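Local coordinates for protein NADH dehydrogenase, putative (Plasmodium falciparum, PDB 5JWC) that probably oxidises NADH through its bound FAD and passes the electrons to ubiquinone as a type II NADH dehydrogenase, and binds the antimalarial inhibitor RYL-552, at residues S78-T83 with R502-I507; L321-K326 with I337-D342; K418-T423 with F453-K458. One frame throughout, in Å; residues are numbered along the deposited sequence.

Contact 1 (S78-T83 with R502-I507); sequences SVNVCT and RFHFFI. With TRT (fragment of triton X-100), chain H; 4W0 (5-fluoro-3-methyl-2-{4-[4-(trifluoromethoxy)benzyl]phenyl}quinolin-4(1H)-one), chain K.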
# COMPACT_ATOMS: atom_id res chain seq x y z
N SER A 78 4.77 7.44 4.91
CA SER A 78 3.88 6.37 4.47
C SER A 78 2.40 6.68 4.72
O SER A 78 2.04 7.69 5.35
CB SER A 78 4.24 5.06 5.19
OG SER A 78 4.05 5.20 6.59
N VAL A 79 1.54 5.81 4.21
CA VAL A 79 0.11 6.02 4.32
C VAL A 79 -0.35 6.05 5.78
O VAL A 79 -1.30 6.75 6.10
CB VAL A 79 -0.65 4.94 3.53
CG1 VAL A 79 -2.16 5.00 3.80
CG2 VAL A 79 -0.41 5.17 2.05
N ASN A 80 0.32 5.31 6.67
CA ASN A 80 -0.10 5.33 8.08
C ASN A 80 0.06 6.70 8.75
O ASN A 80 -0.62 7.00 9.75
CB ASN A 80 0.66 4.26 8.88
CG ASN A 80 0.25 2.84 8.48
OD1 ASN A 80 1.06 2.06 8.01
ND2 ASN A 80 -1.03 2.53 8.65
N VAL A 81 0.97 7.53 8.24
CA VAL A 81 1.14 8.89 8.75
C VAL A 81 0.02 9.78 8.26
O VAL A 81 -0.40 10.69 8.97
CB VAL A 81 2.50 9.54 8.32
CG1 VAL A 81 2.66 10.93 8.96
CG2 VAL A 81 3.65 8.66 8.72
N CYS A 82 -0.50 9.48 7.07
CA CYS A 82 -1.38 10.41 6.36
C CYS A 82 -2.88 10.10 6.45
O CYS A 82 -3.68 10.79 5.81
CB CYS A 82 -1.01 10.43 4.88
SG CYS A 82 0.65 10.91 4.51
N THR A 83 -3.26 9.07 7.20
CA THR A 83 -4.67 8.70 7.29
C THR A 83 -5.11 8.42 8.72
O THR A 83 -4.28 8.15 9.61
CB THR A 83 -5.00 7.43 6.47
OG1 THR A 83 -4.06 6.41 6.80
CG2 THR A 83 -4.92 7.68 4.96
N ARG A 502 1.52 9.94 14.95
CA ARG A 502 2.76 10.55 15.43
C ARG A 502 3.85 9.50 15.55
O ARG A 502 5.02 9.76 15.24
CB ARG A 502 2.54 11.23 16.79
CG ARG A 502 1.67 12.46 16.70
CD ARG A 502 1.36 13.08 18.06
NE ARG A 502 0.43 14.19 17.91
CZ ARG A 502 -0.35 14.69 18.87
NH1 ARG A 502 -0.30 14.18 20.10
NH2 ARG A 502 -1.16 15.70 18.61
N PHE A 503 3.46 8.32 16.02
CA PHE A 503 4.36 7.17 16.08
C PHE A 503 4.93 6.91 14.68
O PHE A 503 6.15 6.88 14.48
CB PHE A 503 3.59 5.94 16.60
CG PHE A 503 4.39 4.66 16.57
CD1 PHE A 503 5.26 4.36 17.59
CD2 PHE A 503 4.28 3.77 15.50
CE1 PHE A 503 6.01 3.18 17.57
CE2 PHE A 503 5.01 2.60 15.47
CZ PHE A 503 5.88 2.31 16.51
N HIS A 504 4.06 6.79 13.69
CA HIS A 504 4.50 6.54 12.32
C HIS A 504 5.34 7.69 11.73
O HIS A 504 6.32 7.46 11.01
CB HIS A 504 3.30 6.26 11.43
CG HIS A 504 2.75 4.88 11.59
ND1 HIS A 504 3.32 3.78 10.98
CD2 HIS A 504 1.68 4.42 12.29
CE1 HIS A 504 2.62 2.70 11.29
NE2 HIS A 504 1.63 3.06 12.08
N PHE A 505 4.94 8.91 12.05
CA PHE A 505 5.69 10.10 11.62
C PHE A 505 7.17 9.98 12.04
O PHE A 505 8.09 10.18 11.24
CB PHE A 505 5.05 11.34 12.24
CG PHE A 505 5.56 12.65 11.71
CD1 PHE A 505 5.18 13.12 10.46
CD2 PHE A 505 6.35 13.47 12.50
CE1 PHE A 505 5.62 14.36 10.00
CE2 PHE A 505 6.79 14.71 12.04
CZ PHE A 505 6.42 15.16 10.80
N PHE A 506 7.38 9.65 13.30
CA PHE A 506 8.73 9.52 13.83
C PHE A 506 9.46 8.33 13.19
O PHE A 506 10.62 8.45 12.76
CB PHE A 506 8.67 9.38 15.35
CG PHE A 506 10.01 9.20 16.00
CD1 PHE A 506 10.82 10.28 16.27
CD2 PHE A 506 10.48 7.94 16.33
CE1 PHE A 506 12.06 10.13 16.87
CE2 PHE A 506 11.73 7.77 16.93
CZ PHE A 506 12.52 8.87 17.19
N ILE A 507 8.78 7.18 13.11
CA ILE A 507 9.40 5.96 12.57
C ILE A 507 9.80 6.14 11.11
O ILE A 507 10.89 5.73 10.69
CB ILE A 507 8.45 4.74 12.68
CG1 ILE A 507 8.21 4.35 14.14
CG2 ILE A 507 8.99 3.54 11.86
CD1 ILE A 507 9.48 4.17 14.96
C25 TRT H . -5.28 11.87 21.91
O24 TRT H . -4.62 13.06 21.53
C23 TRT H . -4.17 13.11 20.17
C22 TRT H . -4.53 14.46 19.60
O21 TRT H . -3.67 15.51 20.17
C20 TRT H . -4.04 16.81 19.76
C19 TRT H . -3.31 17.88 20.58
O18 TRT H . -1.88 17.68 20.48
C17 TRT H . -1.09 18.83 20.79
C16 TRT H . 0.26 18.37 21.43
O15 TRT H . 0.77 17.27 20.62
C12 TRT H . 2.08 16.78 20.95
C13 TRT H . 2.70 17.13 22.17
C14 TRT H . 3.97 16.65 22.47
C11 TRT H . 2.76 15.96 20.04
C10 TRT H . 4.04 15.47 20.34
C9 TRT H . 4.64 15.82 21.56
C6 TRT H . 6.05 15.32 21.88
C8 TRT H . 5.99 14.45 23.15
C7 TRT H . 6.54 14.45 20.73
C5 TRT H . 7.04 16.52 22.19
C1 TRT H . 7.37 17.69 21.15
C2 TRT H . 8.65 17.34 20.39
C4 TRT H . 6.28 18.05 20.13
C3 TRT H . 7.61 18.95 21.98
C1 4W0 K . -1.28 -5.12 5.30
C2 4W0 K . -1.75 -4.17 4.39
C3 4W0 K . -1.62 -2.80 4.70
C4 4W0 K . -1.03 -2.35 5.90
C5 4W0 K . -0.57 -3.31 6.80
C6 4W0 K . -0.69 -4.68 6.52
O1 4W0 K . -8.40 4.32 -2.58
C7 4W0 K . -0.92 -0.88 6.22
C8 4W0 K . -1.40 0.09 5.25
C9 4W0 K . -2.03 -0.43 4.01
C10 4W0 K . -2.50 0.41 2.88
C11 4W0 K . -1.51 1.20 2.30
C12 4W0 K . -1.82 2.01 1.23
C13 4W0 K . -3.10 1.96 0.74
C14 4W0 K . -4.09 1.14 1.28
C15 4W0 K . -3.78 0.35 2.36
O2 4W0 K . -0.42 -0.48 7.26
N 4W0 K . -2.11 -1.83 3.72
C16 4W0 K . -3.33 2.83 -0.45
C17 4W0 K . -4.69 3.20 -0.95
C18 4W0 K . -5.59 3.90 -0.17
C19 4W0 K . -6.82 4.27 -0.70
C20 4W0 K . -7.14 3.95 -2.02
C21 4W0 K . -6.21 3.27 -2.80
C22 4W0 K . -4.98 2.90 -2.27
C23 4W0 K . -1.26 1.56 5.55
F1 4W0 K . -0.02 -2.92 7.94
C24 4W0 K . -9.64 3.80 -2.08
F2 4W0 K . -9.37 2.66 -1.43
F3 4W0 K . -10.50 3.54 -3.08
F4 4W0 K . -10.28 4.73 -1.31
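His504 and Val81 meet where the short helix 79-82 lies against the helix 499-515, and the histidine side chain can be read outward atom by atom. Its CB lies 3.6 Å from Val81 CG2, so the root of the side chain is already wedged against a methyl group. From there the ring swings out beside its own backbone N (chi1 -77°) and turns one face to Asn80. Asn80 CB stands almost exactly over the middle of that face, 3.3 Å from the ring centroid and only 4° off its normal, a textbook CH-pi contact. Phe503 CD2 stands more distantly over the opposite face, displaced toward the rim. At the tip, NE2 passes beyond this pair of segments and hydrogen-bonds to Lys511 of the second subunit.

Val81 divides its two methyls between neighbours. CG1, anti to the backbone N (chi1 -177°), reaches the edge of the Phe505 ring, 3.7 Å from CD1. CG2 rests on the helix backbone itself, 3.6 Å from Phe505 N. No hydrogen bond joins the two segments directly, but the same helix adds polar ties close by: Lys500 NZ bonds to the carbonyls of Asn80 and Thr83, and Asp508 accepts from Ser78 N.

Each segment also faces a bound small molecule. Val79 CG2 packs 3.6 Å from C12 of the quinolone inhibitor, while the Arg502 guanidinium holds the Triton fragment, NH2 donating to its O18 at 2.8 Å and, less closely, to O21 at 3.0 Å.

The contact is an example of helix-on-helix packing between distant parts of the chain: helix 499-515 rests on helix 79-82, with Tyr492 and Ile493 of helix 484-495 flanking Phe505 and helix 158-174 covering Val79.

Contact 2 (L321-K326 with I337-D342); sequences LKVDEK and IYAIGD. With FAD (flavin-adenine dinucleotide), chain C.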
# COMPACT_ATOMS: atom_id res chain seq x y z
N LEU A 321 -21.90 27.35 -2.52
CA LEU A 321 -22.85 27.37 -1.43
C LEU A 321 -22.56 28.52 -0.46
O LEU A 321 -21.46 28.61 0.07
CB LEU A 321 -22.81 26.02 -0.70
CG LEU A 321 -23.94 25.81 0.32
CD1 LEU A 321 -25.30 25.97 -0.37
CD2 LEU A 321 -23.83 24.44 0.95
N LYS A 322 -23.53 29.39 -0.24
CA LYS A 322 -23.34 30.50 0.70
C LYS A 322 -23.92 30.19 2.07
O LYS A 322 -25.03 29.66 2.18
CB LYS A 322 -23.98 31.78 0.17
CG LYS A 322 -23.37 32.36 -1.11
CD LYS A 322 -22.02 33.03 -0.80
CE LYS A 322 -21.59 33.98 -1.93
NZ LYS A 322 -21.22 35.33 -1.37
N VAL A 323 -23.17 30.51 3.12
CA VAL A 323 -23.67 30.36 4.49
C VAL A 323 -23.60 31.70 5.18
O VAL A 323 -22.85 32.59 4.75
CB VAL A 323 -22.85 29.34 5.31
CG1 VAL A 323 -22.82 27.99 4.58
CG2 VAL A 323 -21.42 29.86 5.53
N ASP A 324 -24.35 31.86 6.26
CA ASP A 324 -24.27 33.12 6.99
C ASP A 324 -23.12 33.08 8.00
O ASP A 324 -22.35 32.11 8.04
CB ASP A 324 -25.61 33.44 7.68
CG ASP A 324 -26.01 32.42 8.76
OD1 ASP A 324 -27.23 32.39 9.08
OD2 ASP A 324 -25.17 31.66 9.31
N GLU A 325 -23.04 34.11 8.83
CA GLU A 325 -21.91 34.29 9.74
C GLU A 325 -21.85 33.22 10.83
O GLU A 325 -20.87 33.13 11.57
CB GLU A 325 -21.95 35.68 10.37
CG GLU A 325 -23.15 35.96 11.32
CD GLU A 325 -24.47 36.24 10.60
OE1 GLU A 325 -24.50 36.37 9.36
OE2 GLU A 325 -25.50 36.33 11.30
N LYS A 326 -22.90 32.40 10.90
CA LYS A 326 -22.98 31.34 11.89
C LYS A 326 -22.87 29.97 11.22
O LYS A 326 -23.08 28.94 11.86
CB LYS A 326 -24.28 31.46 12.69
CG LYS A 326 -24.24 32.55 13.75
CD LYS A 326 -25.64 32.88 14.28
CE LYS A 326 -25.57 34.00 15.31
NZ LYS A 326 -26.93 34.52 15.69
N ILE A 337 -29.58 23.30 8.28
CA ILE A 337 -28.46 22.87 7.46
C ILE A 337 -27.26 23.83 7.62
O ILE A 337 -27.42 25.05 7.50
CB ILE A 337 -28.86 22.77 5.98
CG1 ILE A 337 -30.09 21.85 5.84
CG2 ILE A 337 -27.69 22.24 5.11
CD1 ILE A 337 -30.49 21.60 4.42
N TYR A 338 -26.08 23.27 7.91
CA TYR A 338 -24.84 24.03 8.04
C TYR A 338 -23.85 23.53 6.98
O TYR A 338 -23.98 22.42 6.47
CB TYR A 338 -24.21 23.86 9.43
CG TYR A 338 -24.99 24.47 10.58
CD1 TYR A 338 -24.58 25.65 11.17
CD2 TYR A 338 -26.12 23.83 11.09
CE1 TYR A 338 -25.26 26.20 12.22
CE2 TYR A 338 -26.83 24.38 12.16
CZ TYR A 338 -26.40 25.57 12.71
OH TYR A 338 -27.05 26.15 13.75
N ALA A 339 -22.87 24.36 6.63
CA ALA A 339 -21.81 23.91 5.73
C ALA A 339 -20.49 24.49 6.20
O ALA A 339 -20.45 25.63 6.70
CB ALA A 339 -22.09 24.30 4.31
N ILE A 340 -19.42 23.71 6.08
CA ILE A 340 -18.10 24.14 6.54
C ILE A 340 -17.04 23.69 5.55
O ILE A 340 -17.28 22.78 4.75
CB ILE A 340 -17.76 23.55 7.93
CG1 ILE A 340 -17.71 22.02 7.88
CG2 ILE A 340 -18.77 24.00 8.98
CD1 ILE A 340 -17.44 21.38 9.27
N GLY A 341 -15.87 24.31 5.58
CA GLY A 341 -14.79 23.87 4.70
C GLY A 341 -14.86 24.42 3.29
O GLY A 341 -15.44 25.48 3.05
N ASP A 342 -14.27 23.69 2.34
CA ASP A 342 -14.08 24.17 0.96
C ASP A 342 -15.36 24.26 0.13
O ASP A 342 -15.36 24.85 -0.96
CB ASP A 342 -13.14 23.24 0.20
CG ASP A 342 -11.69 23.39 0.62
OD1 ASP A 342 -11.37 24.18 1.53
OD2 ASP A 342 -10.85 22.68 0.02
PA FAD C . -11.96 17.50 2.40
O1A FAD C . -11.43 17.27 1.01
O2A FAD C . -10.92 17.47 3.46
O5B FAD C . -13.12 16.44 2.73
C5B FAD C . -14.25 16.28 1.90
C4B FAD C . -14.88 14.95 2.29
O4B FAD C . -16.16 14.85 1.69
C3B FAD C . -14.05 13.77 1.79
O3B FAD C . -14.05 12.77 2.79
C2B FAD C . -14.86 13.25 0.62
O2B FAD C . -14.67 11.86 0.45
C1B FAD C . -16.26 13.58 1.10
N9A FAD C . -17.28 13.66 0.05
C8A FAD C . -17.15 14.13 -1.23
N7A FAD C . -18.36 14.04 -1.83
C5A FAD C . -19.25 13.52 -0.96
C6A FAD C . -20.60 13.23 -1.07
N6A FAD C . -21.26 13.53 -2.19
N1A FAD C . -21.26 12.71 0.02
C2A FAD C . -20.59 12.48 1.20
N3A FAD C . -19.24 12.78 1.30
C4A FAD C . -18.59 13.28 0.23
N1 FAD C . -4.58 23.29 3.77
C2 FAD C . -3.85 23.92 4.74
O2 FAD C . -4.41 24.66 5.53
N3 FAD C . -2.48 23.71 4.84
C4 FAD C . -1.82 22.87 3.99
O4 FAD C . -0.60 22.70 4.12
C4X FAD C . -2.56 22.21 3.01
N5 FAD C . -1.94 21.35 2.13
C5X FAD C . -2.70 20.70 1.16
C6 FAD C . -2.09 19.82 0.29
C7 FAD C . -2.82 19.16 -0.69
C7M FAD C . -2.11 18.21 -1.63
C8 FAD C . -4.19 19.37 -0.79
C8M FAD C . -5.00 18.67 -1.85
C9 FAD C . -4.81 20.26 0.09
C9A FAD C . -4.07 20.92 1.07
N10 FAD C . -4.68 21.79 1.95
C10 FAD C . -3.94 22.42 2.91
C1' FAD C . -6.15 22.10 1.85
C2' FAD C . -7.06 21.20 2.64
O2' FAD C . -6.84 19.87 2.25
C3' FAD C . -8.49 21.56 2.26
O3' FAD C . -8.72 22.94 2.44
C4' FAD C . -9.39 20.73 3.15
O4' FAD C . -9.32 19.41 2.67
C5' FAD C . -10.83 21.21 3.15
O5' FAD C . -11.55 20.41 4.07
P FAD C . -13.01 19.86 3.68
O1P FAD C . -13.59 19.12 4.87
O2P FAD C . -13.81 21.05 3.22
O3P FAD C . -12.76 18.90 2.40
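Leu321 and Val323 both close on Ala339, a small residue in the edge strand of the FAD-binding Rossmann-type sheet. Strand 337-339 runs directly into the Gly-Asp pair that flavoproteins of the pyridine nucleotide-disulphide oxidoreductase family use to hold the cofactor. No hydrogen bond crosses between the two segments: strand 321-323 pairs instead with 344-346 and offers only side chains here.

Leu321 comes first. With CG anti to the backbone N (chi1 -169°), its CD2 reaches Ala339 CB at 3.8 Å, while Ile305, Phe308 and Leu309 of helix 303-309 pack around the same leucine. Lys322 turns its side chain to the other side of the strand, and Val323 returns to the interface. There CG1 also lies 3.8 Å from Ala339 CB, so the one methyl of Ala339 meets a methyl from each of the two branched side chains.

Beyond the strand the chain bends. Asp324 OD2 accepts from Lys326 N at 2.9 Å, an Asx turn whose donor sits above the carboxylate plane; the other oxygen, OD1, forms a salt bridge with Arg328. Glu325 is fixed separately, OE1 taking the backbone N of Lys349. The turn then presents the carbonyl of Lys326 to Tyr338: Lys326 O lies in the plane of the ring at its edge, 3.5 Å from CE1. The same tyrosine meets Phe438 edge-to-face, which ties this corner to helix 424-440.

Past Ala339 the second segment arrives at the cofactor. Gly341, without a side chain, brings its CA within 3.3 Å of FAD O2P, and the ribityl O3' donates to Asp342 OD1. Asp342 N points almost straight at the same phosphate oxygen, O2P, at 2.8 Å with an N-H...O angle of 163°.

Contact 3 (K418-T423 with F453-K458); sequences KSPTPT and FIEKWK. With FAD (flavin-adenine dinucleotide), chain C.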
# COMPACT_ATOMS: atom_id res chain seq x y z
N LYS A 418 -13.72 39.14 3.29
CA LYS A 418 -13.28 37.95 2.55
C LYS A 418 -13.62 36.72 3.36
O LYS A 418 -13.33 36.63 4.57
CB LYS A 418 -11.80 38.04 2.19
CG LYS A 418 -11.52 39.22 1.24
CD LYS A 418 -10.06 39.60 1.12
CE LYS A 418 -9.94 40.85 0.23
NZ LYS A 418 -10.78 42.00 0.75
N SER A 419 -14.29 35.78 2.70
CA SER A 419 -14.63 34.50 3.30
C SER A 419 -13.34 33.76 3.70
O SER A 419 -12.28 34.01 3.12
CB SER A 419 -15.45 33.67 2.30
OG SER A 419 -16.16 32.62 2.92
N PRO A 420 -13.42 32.85 4.69
CA PRO A 420 -12.21 32.08 5.02
C PRO A 420 -11.64 31.38 3.78
O PRO A 420 -12.38 30.82 2.97
CB PRO A 420 -12.71 31.06 6.06
CG PRO A 420 -13.93 31.76 6.69
CD PRO A 420 -14.56 32.52 5.56
N THR A 421 -10.33 31.44 3.63
CA THR A 421 -9.65 30.77 2.53
C THR A 421 -9.88 29.25 2.59
O THR A 421 -10.08 28.72 3.68
CB THR A 421 -8.15 31.06 2.56
OG1 THR A 421 -7.66 30.77 3.88
CG2 THR A 421 -7.89 32.54 2.28
N PRO A 422 -9.88 28.57 1.43
CA PRO A 422 -10.14 27.11 1.44
C PRO A 422 -8.92 26.31 1.91
O PRO A 422 -8.15 25.78 1.10
CB PRO A 422 -10.45 26.80 -0.03
CG PRO A 422 -9.65 27.85 -0.80
CD PRO A 422 -9.69 29.10 0.07
N THR A 423 -8.74 26.24 3.23
CA THR A 423 -7.61 25.54 3.82
C THR A 423 -8.03 24.53 4.90
O THR A 423 -9.14 24.61 5.44
CB THR A 423 -6.63 26.52 4.46
OG1 THR A 423 -7.28 27.20 5.54
CG2 THR A 423 -6.13 27.55 3.42
N PHE A 453 -18.62 33.24 13.33
CA PHE A 453 -17.33 32.59 13.14
C PHE A 453 -16.26 33.55 12.63
O PHE A 453 -16.44 34.21 11.61
CB PHE A 453 -17.43 31.41 12.18
CG PHE A 453 -16.08 30.81 11.86
CD1 PHE A 453 -15.39 30.10 12.83
CD2 PHE A 453 -15.49 31.01 10.62
CE1 PHE A 453 -14.13 29.55 12.55
CE2 PHE A 453 -14.23 30.48 10.34
CZ PHE A 453 -13.55 29.76 11.30
N ILE A 454 -15.15 33.63 13.35
CA ILE A 454 -13.99 34.41 12.90
C ILE A 454 -12.73 33.55 12.97
O ILE A 454 -12.35 33.11 14.05
CB ILE A 454 -13.79 35.67 13.74
CG1 ILE A 454 -14.99 36.59 13.60
CG2 ILE A 454 -12.53 36.41 13.29
CD1 ILE A 454 -15.04 37.63 14.68
N GLU A 455 -12.10 33.30 11.83
CA GLU A 455 -10.94 32.41 11.81
C GLU A 455 -9.67 33.10 12.28
O GLU A 455 -9.58 34.33 12.28
CB GLU A 455 -10.73 31.84 10.41
CG GLU A 455 -10.19 32.85 9.39
CD GLU A 455 -11.30 33.64 8.69
OE1 GLU A 455 -12.34 33.91 9.33
OE2 GLU A 455 -11.12 33.99 7.50
N LYS A 456 -8.68 32.31 12.68
CA LYS A 456 -7.39 32.84 13.09
C LYS A 456 -6.27 32.28 12.21
O LYS A 456 -6.07 31.07 12.12
CB LYS A 456 -7.13 32.52 14.56
CG LYS A 456 -5.72 32.89 15.02
CD LYS A 456 -5.57 32.88 16.54
CE LYS A 456 -4.11 33.09 16.97
NZ LYS A 456 -3.84 34.49 17.38
N TRP A 457 -5.54 33.18 11.57
CA TRP A 457 -4.44 32.72 10.72
C TRP A 457 -3.24 32.29 11.58
O TRP A 457 -2.78 33.03 12.45
CB TRP A 457 -4.02 33.81 9.75
CG TRP A 457 -2.90 33.36 8.85
CD1 TRP A 457 -2.91 32.28 8.01
CD2 TRP A 457 -1.63 33.99 8.72
NE1 TRP A 457 -1.69 32.19 7.36
CE2 TRP A 457 -0.89 33.23 7.77
CE3 TRP A 457 -1.03 35.11 9.29
CZ2 TRP A 457 0.41 33.57 7.40
CZ3 TRP A 457 0.26 35.44 8.93
CH2 TRP A 457 0.97 34.68 7.98
N LYS A 458 -2.74 31.08 11.33
CA LYS A 458 -1.66 30.54 12.15
C LYS A 458 -0.34 30.47 11.37
O LYS A 458 0.69 30.13 11.91
CB LYS A 458 -2.02 29.15 12.66
CG LYS A 458 -3.41 29.04 13.29
CD LYS A 458 -3.40 29.47 14.74
CE LYS A 458 -4.76 29.26 15.40
NZ LYS A 458 -5.24 27.84 15.28
PA FAD C . -11.96 17.50 2.40
O1A FAD C . -11.43 17.27 1.01
O2A FAD C . -10.92 17.47 3.46
O5B FAD C . -13.12 16.44 2.73
C5B FAD C . -14.25 16.28 1.90
C4B FAD C . -14.88 14.95 2.29
O4B FAD C . -16.16 14.85 1.69
C3B FAD C . -14.05 13.77 1.79
O3B FAD C . -14.05 12.77 2.79
C2B FAD C . -14.86 13.25 0.62
O2B FAD C . -14.67 11.86 0.45
C1B FAD C . -16.26 13.58 1.10
N9A FAD C . -17.28 13.66 0.05
C8A FAD C . -17.15 14.13 -1.23
N7A FAD C . -18.36 14.04 -1.83
C5A FAD C . -19.25 13.52 -0.96
C6A FAD C . -20.60 13.23 -1.07
N6A FAD C . -21.26 13.53 -2.19
N1A FAD C . -21.26 12.71 0.02
C2A FAD C . -20.59 12.48 1.20
N3A FAD C . -19.24 12.78 1.30
C4A FAD C . -18.59 13.28 0.23
N1 FAD C . -4.58 23.29 3.77
C2 FAD C . -3.85 23.92 4.74
O2 FAD C . -4.41 24.66 5.53
N3 FAD C . -2.48 23.71 4.84
C4 FAD C . -1.82 22.87 3.99
O4 FAD C . -0.60 22.70 4.12
C4X FAD C . -2.56 22.21 3.01
N5 FAD C . -1.94 21.35 2.13
C5X FAD C . -2.70 20.70 1.16
C6 FAD C . -2.09 19.82 0.29
C7 FAD C . -2.82 19.16 -0.69
C7M FAD C . -2.11 18.21 -1.63
C8 FAD C . -4.19 19.37 -0.79
C8M FAD C . -5.00 18.67 -1.85
C9 FAD C . -4.81 20.26 0.09
C9A FAD C . -4.07 20.92 1.07
N10 FAD C . -4.68 21.79 1.95
C10 FAD C . -3.94 22.42 2.91
C1' FAD C . -6.15 22.10 1.85
C2' FAD C . -7.06 21.20 2.64
O2' FAD C . -6.84 19.87 2.25
C3' FAD C . -8.49 21.56 2.26
O3' FAD C . -8.72 22.94 2.44
C4' FAD C . -9.39 20.73 3.15
O4' FAD C . -9.32 19.41 2.67
C5' FAD C . -10.83 21.21 3.15
O5' FAD C . -11.55 20.41 4.07
P FAD C . -13.01 19.86 3.68
O1P FAD C . -13.59 19.12 4.87
O2P FAD C . -13.81 21.05 3.22
O3P FAD C . -12.76 18.90 2.40
O HOH W 1 -9.07 33.10 5.93
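Pro420 packing against Phe453 and Glu455 is a loop-to-loop contact, part apolar and part water-bridged, between the segment that precedes helix 424-440 and the one that follows it. The proline ring meets both partners. Its CG touches the Phe453 ring at the edge, in plane, 3.9 Å from CE2. Its CA and CB lie under the Glu455 carboxylate, with Pro420 CA 3.3 Å from OE2.

Glu455 comes to this place by folding: CG sits between the backbone N and the carbonyl carbon (chi1 73°), and the chain bends again at chi2 (-87°), carrying the carboxylate back across the proline. OE2 then has two polar partners. A water donates to it at 2.7 Å and in turn accepts from Thr421 N at 3.1 Å, bridging the two loops, while Lys390 supplies a salt bridge. This cation would be expected to keep the carboxylate ionised. Glu455 N, meanwhile, lies over the rim of one face of Phe453, and Tyr433 of helix 424-440 meets the same ring edge-to-face.

The first loop continues toward the flavin. Pro422 is the centre of an inverse gamma turn, and its O lies 3.2 Å from FAD O3'. Thr423 then stands at the N-cap of helix 424-440, OG1 taking Asn426 N, with its CB 3.1 Å from FAD O2. Ala424 N also hydrogen-bonds to FAD. A capped helix N terminus directed at the pyrimidine end of the isoalloxazine is a familiar feature of this oxidoreductase family, where the helix dipole probably stabilises negative charge on the reduced flavin.

In the fold
From the N terminus, the chain first passes 78-83, whose partner, 502-507, lies near the other end; contact 1 therefore closes a loop of more than 400 residues and joins the oxidoreductase domain to the C-terminal helices. Contact 2 and contact 3 both nest inside it, one after the other and without crossing. Contact 2 spans a short connection between two strands; contact 3 brackets helix 424-440. These two touch, with a probable hydrogen bond from Phe453 N to Glu325 O and with Asp342 packed on Pro422, and both reach FAD. Contact 1 stands apart, its nearest atoms about 13 Å from contact 3 and about 15 Å from contact 2.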